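Local coordinates for protein klebicin C activity (PDB 7NNA) that is a bacteriocin of Klebsiella pneumoniae whose helical hairpin domain probably enters target bacteria through the outer-membrane efflux channel TolC, at residues N79-T84 against I103-A108. Sequence-based numbering, arbitrary orientation.
Sequences NKTRPT and IGRQKA
Gln106 reaches from helix 93-197 to Asn79, its NE2 donating to Asn79 OD1 at 2.9 Å. The two amide planes stand 81° apart, and the donor lies well above the Asn79 carbonyl plane, so the N-H misses the oxygen's lone-pair directions. Gln106 spans the gap because its CG is anti to the backbone N (chi1 -173°) and the chain runs on extended to the amide. The second bond joins Arg105 NH2 to Thr81 OG1, 3.0 Å apart; the hydroxyl sits at the guanidinium edge, somewhat tilted from its plane. Arg82 also bends toward the amide, bringing NH2 within 3.5 Å of Gln106 NE2, a contact between two nitrogens that is not a hydrogen bond.

A type I turn from Asn79 to Arg82 leads the chain out of helix 14-79. Thr81 suits it because its hydroxyl can donate to Asn78 O while accepting from Arg105, whose NE hydrogen-bonds to Asn78 OD1. Asn79 offers a short-armed carbonyl; Arg105 and Gln106 have the reach and the N-H groups to meet the turn. Phe102 packs against Asn79, Thr81, Arg82 and Pro83. Both cross-contact bonds run from helix N-H donors to neutral oxygens, so directional hydrogen bonding rather than charge pairing joins the turn to helix 93-197 at this surface.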
loop_
_atom_site.group_PDB
_atom_site.type_symbol
_atom_site.label_atom_id
_atom_site.label_comp_id
_atom_site.label_asym_id
_atom_site.label_seq_id
_atom_site.Cartn_x
_atom_site.Cartn_y
_atom_site.Cartn_z
ATOM N N ASN A 79 45.270 20.671 -20.580
ATOM C CA ASN A 79 46.436 19.801 -20.827
ATOM C C ASN A 79 47.118 20.074 -22.169
ATOM O O ASN A 79 48.334 19.878 -22.287
ATOM C CB ASN A 79 46.011 18.347 -20.664
ATOM C CG ASN A 79 45.739 18.032 -19.214
ATOM O OD1 ASN A 79 46.127 18.795 -18.299
ATOM N ND2 ASN A 79 45.050 16.917 -18.962
ATOM N N LYS A 80 46.368 20.652 -23.127
ATOM C CA LYS A 80 46.988 21.048 -24.410
ATOM C C LYS A 80 48.011 22.125 -24.254
ATOM O O LYS A 80 48.819 22.282 -25.165
ATOM C CB LYS A 80 45.917 21.535 -25.406
ATOM C CG LYS A 80 44.807 20.502 -25.598
ATOM C CD LYS A 80 45.291 19.275 -26.273
ATOM C CE LYS A 80 44.137 18.350 -26.690
ATOM N NZ LYS A 80 42.876 19.087 -26.970
ATOM N N THR A 81 47.928 22.958 -23.208
ATOM C CA THR A 81 48.868 24.062 -23.010
ATOM C C THR A 81 50.148 23.649 -22.280
ATOM O O THR A 81 50.954 24.528 -21.933
ATOM C CB THR A 81 48.192 25.232 -22.217
ATOM O OG1 THR A 81 47.998 24.875 -20.849
ATOM C CG2 THR A 81 46.851 25.650 -22.822
ATOM N N ARG A 82 50.354 22.339 -22.020
ATOM C CA ARG A 82 51.579 21.891 -21.320
ATOM C C ARG A 82 52.847 22.380 -22.085
ATOM O O ARG A 82 53.001 22.097 -23.263
ATOM C CB ARG A 82 51.643 20.340 -21.246
ATOM C CG ARG A 82 52.839 19.807 -20.441
ATOM C CD ARG A 82 53.008 18.300 -20.639
ATOM N NE ARG A 82 51.803 17.619 -20.120
ATOM C CZ ARG A 82 51.661 17.233 -18.848
ATOM N NH1 ARG A 82 52.678 17.371 -17.980
ATOM N NH2 ARG A 82 50.503 16.740 -18.427
ATOM N N PRO A 83 53.723 23.136 -21.425
ATOM C CA PRO A 83 54.959 23.594 -22.104
ATOM C C PRO A 83 56.041 22.517 -22.181
ATOM O O PRO A 83 55.996 21.539 -21.449
ATOM C CB PRO A 83 55.459 24.766 -21.212
ATOM C CG PRO A 83 54.930 24.442 -19.859
ATOM C CD PRO A 83 53.651 23.598 -20.028
ATOM N N THR A 84 57.077 22.749 -23.021
ATOM C CA THR A 84 58.200 21.824 -23.150
ATOM C C THR A 84 59.359 22.352 -22.350
ATOM O O THR A 84 59.803 23.473 -22.590
ATOM C CB THR A 84 58.583 21.713 -24.641
ATOM O OG1 THR A 84 57.569 20.887 -25.225
ATOM C CG2 THR A 84 59.963 21.086 -24.869
ATOM N N ILE A 103 51.324 23.789 -14.062
ATOM C CA ILE A 103 51.071 22.840 -12.974
ATOM C C ILE A 103 50.010 23.385 -12.034
ATOM O O ILE A 103 49.121 22.636 -11.629
ATOM C CB ILE A 103 52.402 22.554 -12.220
ATOM C CG1 ILE A 103 53.419 21.878 -13.148
ATOM C CG2 ILE A 103 52.138 21.691 -10.948
ATOM C CD1 ILE A 103 54.799 21.575 -12.393
ATOM N N GLY A 104 50.045 24.693 -11.758
ATOM C CA GLY A 104 49.058 25.325 -10.873
ATOM C C GLY A 104 47.659 25.194 -11.454
ATOM O O GLY A 104 46.700 24.926 -10.724
ATOM N N ARG A 105 47.526 25.400 -12.781
ATOM C CA ARG A 105 46.211 25.279 -13.451
ATOM C C ARG A 105 45.747 23.826 -13.453
ATOM O O ARG A 105 44.573 23.554 -13.207
ATOM C CB ARG A 105 46.333 25.693 -14.911
ATOM C CG ARG A 105 46.365 27.228 -15.119
ATOM C CD ARG A 105 46.147 27.590 -16.556
ATOM N NE ARG A 105 47.093 26.921 -17.479
ATOM C CZ ARG A 105 48.249 27.433 -17.893
ATOM N NH1 ARG A 105 48.737 28.539 -17.329
ATOM N NH2 ARG A 105 48.972 26.796 -18.807
ATOM N N GLN A 106 46.668 22.879 -13.703
ATOM C CA GLN A 106 46.262 21.453 -13.704
ATOM C C GLN A 106 45.822 20.973 -12.282
ATOM O O GLN A 106 44.849 20.218 -12.135
ATOM C CB GLN A 106 47.407 20.604 -14.280
ATOM C CG GLN A 106 47.021 19.142 -14.476
ATOM C CD GLN A 106 48.170 18.386 -15.058
ATOM O OE1 GLN A 106 49.227 18.264 -14.433
ATOM N NE2 GLN A 106 48.017 17.912 -16.254
ATOM N N LYS A 107 46.498 21.440 -11.233
ATOM C CA LYS A 107 46.187 21.082 -9.858
ATOM C C LYS A 107 44.841 21.687 -9.443
ATOM O O LYS A 107 44.064 21.035 -8.683
ATOM C CB LYS A 107 47.270 21.662 -8.895
ATOM C CG LYS A 107 48.586 20.899 -8.928
ATOM C CD LYS A 107 48.640 19.713 -7.940
ATOM C CE LYS A 107 49.863 18.816 -8.070
ATOM N NZ LYS A 107 49.835 17.652 -7.109
ATOM N N ALA A 108 44.571 22.946 -9.888
ATOM C CA ALA A 108 43.301 23.621 -9.550
ATOM C C ALA A 108 42.121 22.943 -10.236
ATOM O O ALA A 108 41.022 22.806 -9.633
ATOM C CB ALA A 108 43.344 25.089 -9.920
#